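Local structure of protein (superoxide dismutase) (1COJ) at residues R126-L131 against D163-A168; A30-Y35 against L80-F85; E117-A122 against Y180-F185. The protein catalyses the dismutation of superoxide radicals to hydrogen peroxide and dioxygen, using one iron ion in each subunit of a homotetramer. All coordinates share one frame; numbering follows the deposited sequence.

Contact 1: residues R126-L131 against D163-A168; sequences RGWAIL and DTYEHA. With FE (Fe (III) ion), chain B.
Trp128 and Asp163 face each other as an antiparallel non-hydrogen-bonded pair, their CA atoms 4.7 Å apart, and one step beyond it Thr164 N gives a hydrogen bond to Gly127 O (2.9 Å). The Trp128 indole lies against the carboxylate of Asp163, the two planes 10° apart and stacked; Trp128 CZ3 comes to 3.5 Å from Asp163 CB. Asp163 swings CG away from its own N (chi1 -169°), which puts OD2 on the iron at 1.9 Å. Its OD1 instead accepts from Tyr165 N at 3.0 Å, an Asx turn that, with the iron bond at OD2, limits the carboxylate's rotation, and takes a weak bond from the iron-bound water. The Tyr165 ring presents its edge to Gly127 O, with CD2 3.3 Å from that oxygen, and its CE2 lies 3.5 Å from Trp128 NE1. Both polar ends go to His148, which bonds Trp128 NE1 and, through its backbone N, Tyr165 OH. Another water joins Arg126 O to Thr164 O. His167 completes this segment's share of the iron site through NE2 at 2.1 Å. Gly127 and Trp128 together oppose Leu145 in a classic beta bulge, placing the contact at the start of the central strand 128-134, between strands 139-145 and 157-163; Trp128 rests on Leu80 and Tyr84 of helix 63-86, while Ala129 and Thr164 meet helix 111-124.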
loop_
_atom_site.group_PDB
_atom_site.type_symbol
_atom_site.label_atom_id
_atom_site.label_comp_id
_atom_site.label_asym_id
_atom_site.label_seq_id
_atom_site.Cartn_x
_atom_site.Cartn_y
_atom_site.Cartn_z
ATOM N N ARG A 126 1.748 -6.054 10.514
ATOM C CA ARG A 126 1.533 -4.733 11.076
ATOM C C ARG A 126 0.102 -4.345 11.419
ATOM O O ARG A 126 -0.114 -3.298 12.035
ATOM C CB ARG A 126 2.153 -3.698 10.136
ATOM C CG ARG A 126 3.606 -4.021 9.802
ATOM C CD ARG A 126 4.146 -3.229 8.618
ATOM N NE ARG A 126 5.489 -3.694 8.268
ATOM C CZ ARG A 126 6.159 -3.339 7.174
ATOM N NH1 ARG A 126 5.627 -2.503 6.294
ATOM N NH2 ARG A 126 7.368 -3.837 6.956
ATOM N N GLY A 127 -0.861 -5.178 11.038
ATOM C CA GLY A 127 -2.252 -4.868 11.313
ATOM C C GLY A 127 -3.070 -5.922 12.035
ATOM O O GLY A 127 -3.641 -5.646 13.096
ATOM N N TRP A 128 -3.170 -7.112 11.445
ATOM C CA TRP A 128 -3.955 -8.208 12.021
ATOM C C TRP A 128 -3.390 -9.568 11.623
ATOM O O TRP A 128 -2.646 -9.681 10.650
ATOM C CB TRP A 128 -5.407 -8.169 11.500
ATOM C CG TRP A 128 -6.164 -6.896 11.748
ATOM C CD1 TRP A 128 -6.089 -5.747 11.019
ATOM C CD2 TRP A 128 -7.113 -6.645 12.793
ATOM N NE1 TRP A 128 -6.923 -4.799 11.546
ATOM C CE2 TRP A 128 -7.569 -5.325 12.639
ATOM C CE3 TRP A 128 -7.622 -7.416 13.846
ATOM C CZ2 TRP A 128 -8.519 -4.744 13.493
ATOM C CZ3 TRP A 128 -8.569 -6.844 14.702
ATOM C CH2 TRP A 128 -9.005 -5.523 14.517
ATOM N N ALA A 129 -3.776 -10.594 12.367
ATOM C CA ALA A 129 -3.395 -11.973 12.082
ATOM C C ALA A 129 -4.730 -12.705 12.173
ATOM O O ALA A 129 -5.422 -12.623 13.195
ATOM C CB ALA A 129 -2.417 -12.500 13.117
ATOM N N ILE A 130 -5.125 -13.365 11.089
ATOM C CA ILE A 130 -6.404 -14.060 11.045
ATOM C C ILE A 130 -6.331 -15.541 10.687
ATOM O O ILE A 130 -5.555 -15.937 9.816
ATOM C CB ILE A 130 -7.347 -13.382 10.013
ATOM C CG1 ILE A 130 -7.583 -11.918 10.387
ATOM C CG2 ILE A 130 -8.685 -14.113 9.941
ATOM C CD1 ILE A 130 -8.406 -11.137 9.376
ATOM N N LEU A 131 -7.084 -16.361 11.417
ATOM C CA LEU A 131 -7.193 -17.785 11.113
ATOM C C LEU A 131 -8.607 -17.879 10.568
ATOM O O LEU A 131 -9.561 -17.509 11.260
ATOM C CB LEU A 131 -7.084 -18.673 12.361
ATOM C CG LEU A 131 -7.407 -20.155 12.081
ATOM C CD1 LEU A 131 -6.338 -20.781 11.189
ATOM C CD2 LEU A 131 -7.526 -20.940 13.373
ATOM N N ASP A 163 -5.688 -8.474 16.731
ATOM C CA ASP A 163 -5.340 -7.104 16.389
ATOM C C ASP A 163 -3.871 -6.875 16.748
ATOM O O ASP A 163 -3.485 -7.065 17.902
ATOM C CB ASP A 163 -6.212 -6.130 17.191
ATOM C CG ASP A 163 -6.097 -4.696 16.706
ATOM O OD1 ASP A 163 -5.303 -4.427 15.782
ATOM O OD2 ASP A 163 -6.834 -3.836 17.223
ATOM N N THR A 164 -3.053 -6.480 15.774
ATOM C CA THR A 164 -1.646 -6.222 16.054
ATOM C C THR A 164 -1.301 -4.741 15.934
ATOM O O THR A 164 -0.133 -4.365 15.956
ATOM C CB THR A 164 -0.687 -7.088 15.185
ATOM O OG1 THR A 164 -0.855 -6.771 13.801
ATOM C CG2 THR A 164 -0.958 -8.567 15.400
ATOM N N TYR A 165 -2.318 -3.896 15.772
ATOM C CA TYR A 165 -2.094 -2.453 15.708
ATOM C C TYR A 165 -1.521 -2.085 17.065
ATOM O O TYR A 165 -1.916 -2.656 18.083
ATOM C CB TYR A 165 -3.403 -1.689 15.525
ATOM C CG TYR A 165 -3.787 -1.408 14.088
ATOM C CD1 TYR A 165 -3.773 -0.104 13.589
ATOM C CD2 TYR A 165 -4.200 -2.436 13.236
ATOM C CE1 TYR A 165 -4.166 0.176 12.273
ATOM C CE2 TYR A 165 -4.593 -2.169 11.913
ATOM C CZ TYR A 165 -4.575 -0.860 11.440
ATOM O OH TYR A 165 -4.991 -0.576 10.148
ATOM N N GLU A 166 -0.641 -1.095 17.094
ATOM C CA GLU A 166 -0.010 -0.678 18.339
ATOM C C GLU A 166 -0.976 -0.245 19.436
ATOM O O GLU A 166 -0.715 -0.476 20.614
ATOM C CB GLU A 166 1.027 0.406 18.060
ATOM C CG GLU A 166 2.142 -0.107 17.172
ATOM C CD GLU A 166 3.188 0.934 16.842
ATOM O OE1 GLU A 166 2.843 2.122 16.654
ATOM O OE2 GLU A 166 4.372 0.548 16.751
ATOM N N HIS A 167 -2.108 0.343 19.062
ATOM C CA HIS A 167 -3.082 0.781 20.058
ATOM C C HIS A 167 -3.720 -0.383 20.818
ATOM O O HIS A 167 -4.270 -0.199 21.903
ATOM C CB HIS A 167 -4.166 1.672 19.425
ATOM C CG HIS A 167 -4.981 0.995 18.364
ATOM N ND1 HIS A 167 -5.226 1.532 17.117
ATOM C CD2 HIS A 167 -5.654 -0.182 18.392
ATOM C CE1 HIS A 167 -6.019 0.686 16.452
ATOM N NE2 HIS A 167 -6.300 -0.369 17.191
ATOM N N ALA A 168 -3.614 -1.585 20.262
ATOM C CA ALA A 168 -4.200 -2.767 20.880
ATOM C C ALA A 168 -3.461 -3.263 22.128
ATOM O O ALA A 168 -4.080 -3.867 23.015
ATOM C CB ALA A 168 -4.302 -3.888 19.857
HETATM FE FE FE B . -7.532 -2.035 16.937
HETATM O O HOH W 1 1.380 -2.503 14.315
HETATM O O HOH W 2 -6.869 -2.129 15.051
#

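Contact 2: residues A30-Y35 against L80-F85; sequences AHYKGY and LHELYF. With FE (Fe (III) ion), chain B.
Tyr32 and Tyr35 meet His81, Glu82 and Phe85 in a buried helix-helix contact between the two long helices of the N-terminal alpha-hairpin domain of iron/manganese superoxide dismutases. The axes of segments 30-35 and 80-85 approach to 10.6 Å and run in roughly opposite senses, 140° between their directions. Tyr32 touches three residues of 80-85. A chi1 of 163°, CG opposite the main-chain N, carries its ring across to helix 63-86, where CD1 lies 3.8 Å from His81 CB. Its CB, nearer the backbone, abuts the edge of the Phe85 ring, 4.0 Å from CE2. At the far end the phenol gives a hydrogen bond, Tyr32 OH to Glu82 OE1 at 2.8 Å, meeting the carboxylate on its anti side and slightly out of its plane. The carboxylate plane is turned steeply from the ring, and the Glu82 chain reaches the hydroxyl extended beyond CG. Lys8 N is a second partner of this hydroxyl, tying the N-terminal segment to the hairpin. Tyr35 approaches the metal ligand itself: CE2 is 3.4 Å from His81 CE1. The two rings are tilted by 27° and slid apart, with little overlap. Farther out, Tyr35 OH is hydrogen-bonded to His148 NE2. Tyr32 thus packs on the CB of His81 and Tyr35 beside its ring, while NE2 binds iron at 2.2 Å and ND1 is hydrogen-bonded to Gly77 O, one turn earlier in its own helix. With one nitrogen on the metal and the other on a backbone carbonyl, the imidazole is held in its rotation; the carbonyl bond would be expected to make it a somewhat stronger donor to the iron.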
loop_
_atom_site.group_PDB
_atom_site.type_symbol
_atom_site.label_atom_id
_atom_site.label_comp_id
_atom_site.label_asym_id
_atom_site.label_seq_id
_atom_site.Cartn_x
_atom_site.Cartn_y
_atom_site.Cartn_z
ATOM N N ALA A 30 -12.709 4.823 21.592
ATOM C CA ALA A 30 -12.180 5.786 20.634
ATOM C C ALA A 30 -11.946 5.223 19.238
ATOM O O ALA A 30 -12.504 5.724 18.259
ATOM C CB ALA A 30 -10.903 6.425 21.167
ATOM N N HIS A 31 -11.123 4.184 19.149
ATOM C CA HIS A 31 -10.797 3.576 17.866
ATOM C C HIS A 31 -11.956 2.881 17.185
ATOM O O HIS A 31 -12.366 3.279 16.099
ATOM C CB HIS A 31 -9.614 2.628 18.022
ATOM C CG HIS A 31 -8.359 3.317 18.459
ATOM N ND1 HIS A 31 -7.709 4.232 17.656
ATOM C CD2 HIS A 31 -7.671 3.283 19.623
ATOM C CE1 HIS A 31 -6.673 4.734 18.310
ATOM N NE2 HIS A 31 -6.626 4.179 19.504
ATOM N N TYR A 32 -12.495 1.849 17.825
ATOM C CA TYR A 32 -13.616 1.109 17.260
ATOM C C TYR A 32 -14.794 2.015 16.879
ATOM O O TYR A 32 -15.263 1.998 15.736
ATOM C CB TYR A 32 -14.056 0.018 18.241
ATOM C CG TYR A 32 -15.431 -0.555 17.979
ATOM C CD1 TYR A 32 -15.762 -1.107 16.740
ATOM C CD2 TYR A 32 -16.410 -0.530 18.971
ATOM C CE1 TYR A 32 -17.047 -1.620 16.500
ATOM C CE2 TYR A 32 -17.684 -1.034 18.746
ATOM C CZ TYR A 32 -18.001 -1.578 17.513
ATOM O OH TYR A 32 -19.267 -2.074 17.309
ATOM N N LYS A 33 -15.250 2.826 17.826
ATOM C CA LYS A 33 -16.366 3.716 17.568
ATOM C C LYS A 33 -16.039 4.773 16.520
ATOM O O LYS A 33 -16.934 5.255 15.818
ATOM C CB LYS A 33 -16.862 4.336 18.873
ATOM C CG LYS A 33 -17.447 3.293 19.813
ATOM C CD LYS A 33 -18.161 3.910 20.999
ATOM C CE LYS A 33 -18.836 2.828 21.826
ATOM N NZ LYS A 33 -19.628 3.414 22.941
ATOM N N GLY A 34 -14.752 5.080 16.371
ATOM C CA GLY A 34 -14.322 6.055 15.384
ATOM C C GLY A 34 -14.517 5.523 13.976
ATOM O O GLY A 34 -14.873 6.277 13.063
ATOM N N TYR A 35 -14.294 4.222 13.801
ATOM C CA TYR A 35 -14.466 3.577 12.500
ATOM C C TYR A 35 -15.943 3.546 12.132
ATOM O O TYR A 35 -16.300 3.695 10.963
ATOM C CB TYR A 35 -13.906 2.153 12.510
ATOM C CG TYR A 35 -12.419 2.091 12.764
ATOM C CD1 TYR A 35 -11.533 2.858 12.008
ATOM C CD2 TYR A 35 -11.898 1.288 13.776
ATOM C CE1 TYR A 35 -10.159 2.832 12.257
ATOM C CE2 TYR A 35 -10.525 1.255 14.033
ATOM C CZ TYR A 35 -9.664 2.029 13.267
ATOM O OH TYR A 35 -8.303 1.985 13.493
ATOM N N LEU A 80 -13.672 -6.223 11.836
ATOM C CA LEU A 80 -12.555 -6.892 12.496
ATOM C C LEU A 80 -12.557 -6.649 14.002
ATOM O O LEU A 80 -12.290 -7.567 14.777
ATOM C CB LEU A 80 -11.229 -6.469 11.858
ATOM C CG LEU A 80 -10.681 -7.322 10.699
ATOM C CD1 LEU A 80 -11.765 -8.066 9.947
ATOM C CD2 LEU A 80 -9.867 -6.445 9.763
ATOM N N HIS A 81 -12.883 -5.428 14.419
ATOM C CA HIS A 81 -12.932 -5.125 15.845
ATOM C C HIS A 81 -14.073 -5.862 16.536
ATOM O O HIS A 81 -13.906 -6.361 17.651
ATOM C CB HIS A 81 -13.021 -3.618 16.098
ATOM C CG HIS A 81 -11.694 -2.926 16.032
ATOM N ND1 HIS A 81 -11.190 -2.338 14.895
ATOM C CD2 HIS A 81 -10.721 -2.806 16.969
ATOM C CE1 HIS A 81 -9.959 -1.901 15.160
ATOM N NE2 HIS A 81 -9.629 -2.161 16.406
ATOM N N GLU A 82 -15.213 -5.977 15.862
ATOM C CA GLU A 82 -16.345 -6.685 16.446
ATOM C C GLU A 82 -16.035 -8.168 16.618
ATOM O O GLU A 82 -16.445 -8.782 17.605
ATOM C CB GLU A 82 -17.604 -6.475 15.610
ATOM C CG GLU A 82 -18.083 -5.042 15.661
ATOM C CD GLU A 82 -19.406 -4.818 14.961
ATOM O OE1 GLU A 82 -19.965 -3.719 15.134
ATOM O OE2 GLU A 82 -19.886 -5.719 14.240
ATOM N N LEU A 83 -15.290 -8.732 15.674
ATOM C CA LEU A 83 -14.899 -10.138 15.739
ATOM C C LEU A 83 -13.855 -10.346 16.839
ATOM O O LEU A 83 -13.816 -11.386 17.496
ATOM C CB LEU A 83 -14.335 -10.591 14.388
ATOM C CG LEU A 83 -15.315 -10.691 13.214
ATOM C CD1 LEU A 83 -14.555 -10.825 11.909
ATOM C CD2 LEU A 83 -16.242 -11.881 13.414
ATOM N N TYR A 84 -13.021 -9.331 17.033
ATOM C CA TYR A 84 -11.966 -9.350 18.040
ATOM C C TYR A 84 -12.527 -9.269 19.467
ATOM O O TYR A 84 -12.321 -10.176 20.275
ATOM C CB TYR A 84 -10.999 -8.194 17.758
ATOM C CG TYR A 84 -9.933 -7.942 18.801
ATOM C CD1 TYR A 84 -8.821 -8.773 18.909
ATOM C CD2 TYR A 84 -10.006 -6.829 19.636
ATOM C CE1 TYR A 84 -7.800 -8.496 19.818
ATOM C CE2 TYR A 84 -8.993 -6.543 20.550
ATOM C CZ TYR A 84 -7.891 -7.374 20.630
ATOM O OH TYR A 84 -6.848 -7.043 21.469
ATOM N N PHE A 85 -13.252 -8.197 19.767
ATOM C CA PHE A 85 -13.835 -8.018 21.094
ATOM C C PHE A 85 -14.831 -9.122 21.431
ATOM O O PHE A 85 -14.839 -9.647 22.547
ATOM C CB PHE A 85 -14.532 -6.659 21.192
ATOM C CG PHE A 85 -13.595 -5.485 21.142
ATOM C CD1 PHE A 85 -12.509 -5.408 22.007
ATOM C CD2 PHE A 85 -13.807 -4.447 20.237
ATOM C CE1 PHE A 85 -11.650 -4.318 21.978
ATOM C CE2 PHE A 85 -12.953 -3.350 20.199
ATOM C CZ PHE A 85 -11.873 -3.284 21.071
HETATM FE FE FE B . -7.532 -2.035 16.937
HETATM O O HOH W 2 -6.869 -2.129 15.051
#

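Contact 3: residues E117-A122 against Y180-F185; sequences ELKAAA and YIDAFF
Lys119 reaches from helix 111-124 to Asp182 of helix 177-186, forming a salt bridge at the partly exposed side of a helix pair in the C-terminal domain of the iron/manganese superoxide dismutase fold. NZ bonds Asp182 OD1 at 3.1 Å, nearly in line with the C-O bond. The same ammonium lies 3.5 Å from Phe185 CD2, approaching the ring obliquely. Extended to CE, then bent at its last torsion (chi4 -62°), the lysine chain brings NZ to both partners. Were Lys119 replaced by alanine, Asp182 would probably lose its charge partner across the interface and the Phe185 ring part of its cover. Beneath the salt bridge the packing is apolar. Phe185 turns its edge to Leu118, CZ 4.0 Å from Leu118 CD1, while Ile181 CG2 touches Lys119 CG at 4.0 Å. The axes of segments 117-122 and 180-185 come no closer than 10.9 Å, at 136° between their directions. Behind the first shell, Leu118 leans on Leu131 and Ile160 of the sheet and Ala122 on Ala129, so the sheet backs helix 111-124. Arg177 NH1 bonds Ala122 O, a second polar tie between the helices; at the other end of 117-122, Glu117 forms a salt bridge with Arg54 of the third subunit. The tightest apolar touch is a pair of methyls: Ile181, with CG1 anti to its carbonyl carbon (chi1 -60°), sets CD1 3.6 Å from Ala122 CB.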
loop_
_atom_site.group_PDB
_atom_site.type_symbol
_atom_site.label_atom_id
_atom_site.label_comp_id
_atom_site.label_asym_id
_atom_site.label_seq_id
_atom_site.Cartn_x
_atom_site.Cartn_y
_atom_site.Cartn_z
ATOM N N GLU A 117 1.840 -20.976 14.305
ATOM C CA GLU A 117 1.590 -20.272 13.059
ATOM C C GLU A 117 0.904 -18.937 13.324
ATOM O O GLU A 117 1.270 -17.916 12.734
ATOM C CB GLU A 117 0.736 -21.133 12.130
ATOM C CG GLU A 117 0.781 -20.718 10.664
ATOM C CD GLU A 117 2.161 -20.873 10.035
ATOM O OE1 GLU A 117 2.421 -20.220 9.007
ATOM O OE2 GLU A 117 2.987 -21.649 10.557
ATOM N N LEU A 118 -0.080 -18.938 14.221
ATOM C CA LEU A 118 -0.801 -17.715 14.555
ATOM C C LEU A 118 0.090 -16.692 15.238
ATOM O O LEU A 118 0.037 -15.507 14.909
ATOM C CB LEU A 118 -2.027 -18.008 15.424
ATOM C CG LEU A 118 -3.358 -18.176 14.685
ATOM C CD1 LEU A 118 -4.460 -18.517 15.682
ATOM C CD2 LEU A 118 -3.694 -16.895 13.918
ATOM N N LYS A 119 0.908 -17.148 16.184
ATOM C CA LYS A 119 1.810 -16.250 16.899
ATOM C C LYS A 119 2.810 -15.644 15.921
ATOM O O LYS A 119 3.115 -14.454 15.991
ATOM C CB LYS A 119 2.552 -16.985 18.017
ATOM C CG LYS A 119 1.666 -17.496 19.141
ATOM C CD LYS A 119 2.520 -18.131 20.229
ATOM C CE LYS A 119 1.684 -18.794 21.314
ATOM N NZ LYS A 119 0.794 -17.856 22.050
ATOM N N ALA A 120 3.281 -16.459 14.982
ATOM C CA ALA A 120 4.239 -16.007 13.978
ATOM C C ALA A 120 3.635 -14.912 13.096
ATOM O O ALA A 120 4.259 -13.867 12.876
ATOM C CB ALA A 120 4.699 -17.182 13.126
ATOM N N ALA A 121 2.414 -15.145 12.615
ATOM C CA ALA A 121 1.718 -14.177 11.770
ATOM C C ALA A 121 1.464 -12.890 12.548
ATOM O O ALA A 121 1.600 -11.794 12.005
ATOM C CB ALA A 121 0.402 -14.759 11.248
ATOM N N ALA A 122 1.125 -13.025 13.829
ATOM C CA ALA A 122 0.868 -11.867 14.681
ATOM C C ALA A 122 2.136 -11.036 14.878
ATOM O O ALA A 122 2.075 -9.816 15.028
ATOM C CB ALA A 122 0.308 -12.312 16.026
ATOM N N TYR A 180 1.544 -9.826 24.872
ATOM C CA TYR A 180 0.172 -9.462 24.535
ATOM C C TYR A 180 -0.496 -10.618 23.793
ATOM O O TYR A 180 -1.655 -10.950 24.058
ATOM C CB TYR A 180 0.153 -8.183 23.689
ATOM C CG TYR A 180 -1.067 -8.029 22.808
ATOM C CD1 TYR A 180 -2.337 -7.824 23.355
ATOM C CD2 TYR A 180 -0.952 -8.093 21.416
ATOM C CE1 TYR A 180 -3.466 -7.687 22.533
ATOM C CE2 TYR A 180 -2.070 -7.958 20.586
ATOM C CZ TYR A 180 -3.321 -7.756 21.149
ATOM O OH TYR A 180 -4.420 -7.627 20.328
ATOM N N ILE A 181 0.241 -11.238 22.875
ATOM C CA ILE A 181 -0.290 -12.360 22.108
ATOM C C ILE A 181 -0.634 -13.514 23.052
ATOM O O ILE A 181 -1.681 -14.148 22.912
ATOM C CB ILE A 181 0.708 -12.828 21.025
ATOM C CG1 ILE A 181 1.008 -11.674 20.062
ATOM C CG2 ILE A 181 0.132 -14.009 20.255
ATOM C CD1 ILE A 181 2.174 -11.932 19.120
ATOM N N ASP A 182 0.229 -13.764 24.035
ATOM C CA ASP A 182 -0.022 -14.826 25.006
ATOM C C ASP A 182 -1.289 -14.508 25.796
ATOM O O ASP A 182 -2.129 -15.384 26.011
ATOM C CB ASP A 182 1.160 -14.981 25.973
ATOM C CG ASP A 182 2.401 -15.542 25.301
ATOM O OD1 ASP A 182 2.262 -16.301 24.320
ATOM O OD2 ASP A 182 3.521 -15.228 25.760
ATOM N N ALA A 183 -1.432 -13.251 26.209
ATOM C CA ALA A 183 -2.600 -12.820 26.968
ATOM C C ALA A 183 -3.873 -13.007 26.145
ATOM O O ALA A 183 -4.892 -13.447 26.669
ATOM C CB ALA A 183 -2.448 -11.368 27.406
ATOM N N PHE A 184 -3.798 -12.716 24.847
ATOM C CA PHE A 184 -4.950 -12.877 23.962
ATOM C C PHE A 184 -5.429 -14.333 23.990
ATOM O O PHE A 184 -6.626 -14.605 24.131
ATOM C CB PHE A 184 -4.602 -12.464 22.522
ATOM C CG PHE A 184 -5.713 -12.721 21.540
ATOM C CD1 PHE A 184 -6.687 -11.757 21.305
ATOM C CD2 PHE A 184 -5.798 -13.938 20.866
ATOM C CE1 PHE A 184 -7.736 -12.007 20.418
ATOM C CE2 PHE A 184 -6.840 -14.195 19.981
ATOM C CZ PHE A 184 -7.809 -13.225 19.757
ATOM N N PHE A 185 -4.492 -15.265 23.859
ATOM C CA PHE A 185 -4.830 -16.683 23.882
ATOM C C PHE A 185 -5.454 -17.148 25.200
ATOM O O PHE A 185 -6.249 -18.089 25.210
ATOM C CB PHE A 185 -3.608 -17.529 23.532
ATOM C CG PHE A 185 -3.358 -17.637 22.053
ATOM C CD1 PHE A 185 -4.023 -18.598 21.296
ATOM C CD2 PHE A 185 -2.485 -16.766 21.412
ATOM C CE1 PHE A 185 -3.822 -18.690 19.919
ATOM C CE2 PHE A 185 -2.277 -16.848 20.034
ATOM C CZ PHE A 185 -2.948 -17.810 19.288
#

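How the contacts relate
Along the chain contact 2 comes first, complete within the N-terminal alpha-hairpin domain; contacts 1 and 3 belong to the C-terminal domain, with both segments of contact 1 lying between those of contact 3. The centres of contacts 1 and 2 are about 12 Å apart, and the iron joins them: His81 comes from one, Asp163 and His167 from the other, and His27 completes the protein ligands, so the metal sits between domains. Contact 3, centred about 10 Å from contact 1, backs the sheet through helix 111-124, which leads into strand 128-134. Although contacts 2 and 3 are about 19 Å apart, Tyr180 OH reaches Tyr84 OH and Asp163 O, connecting all three.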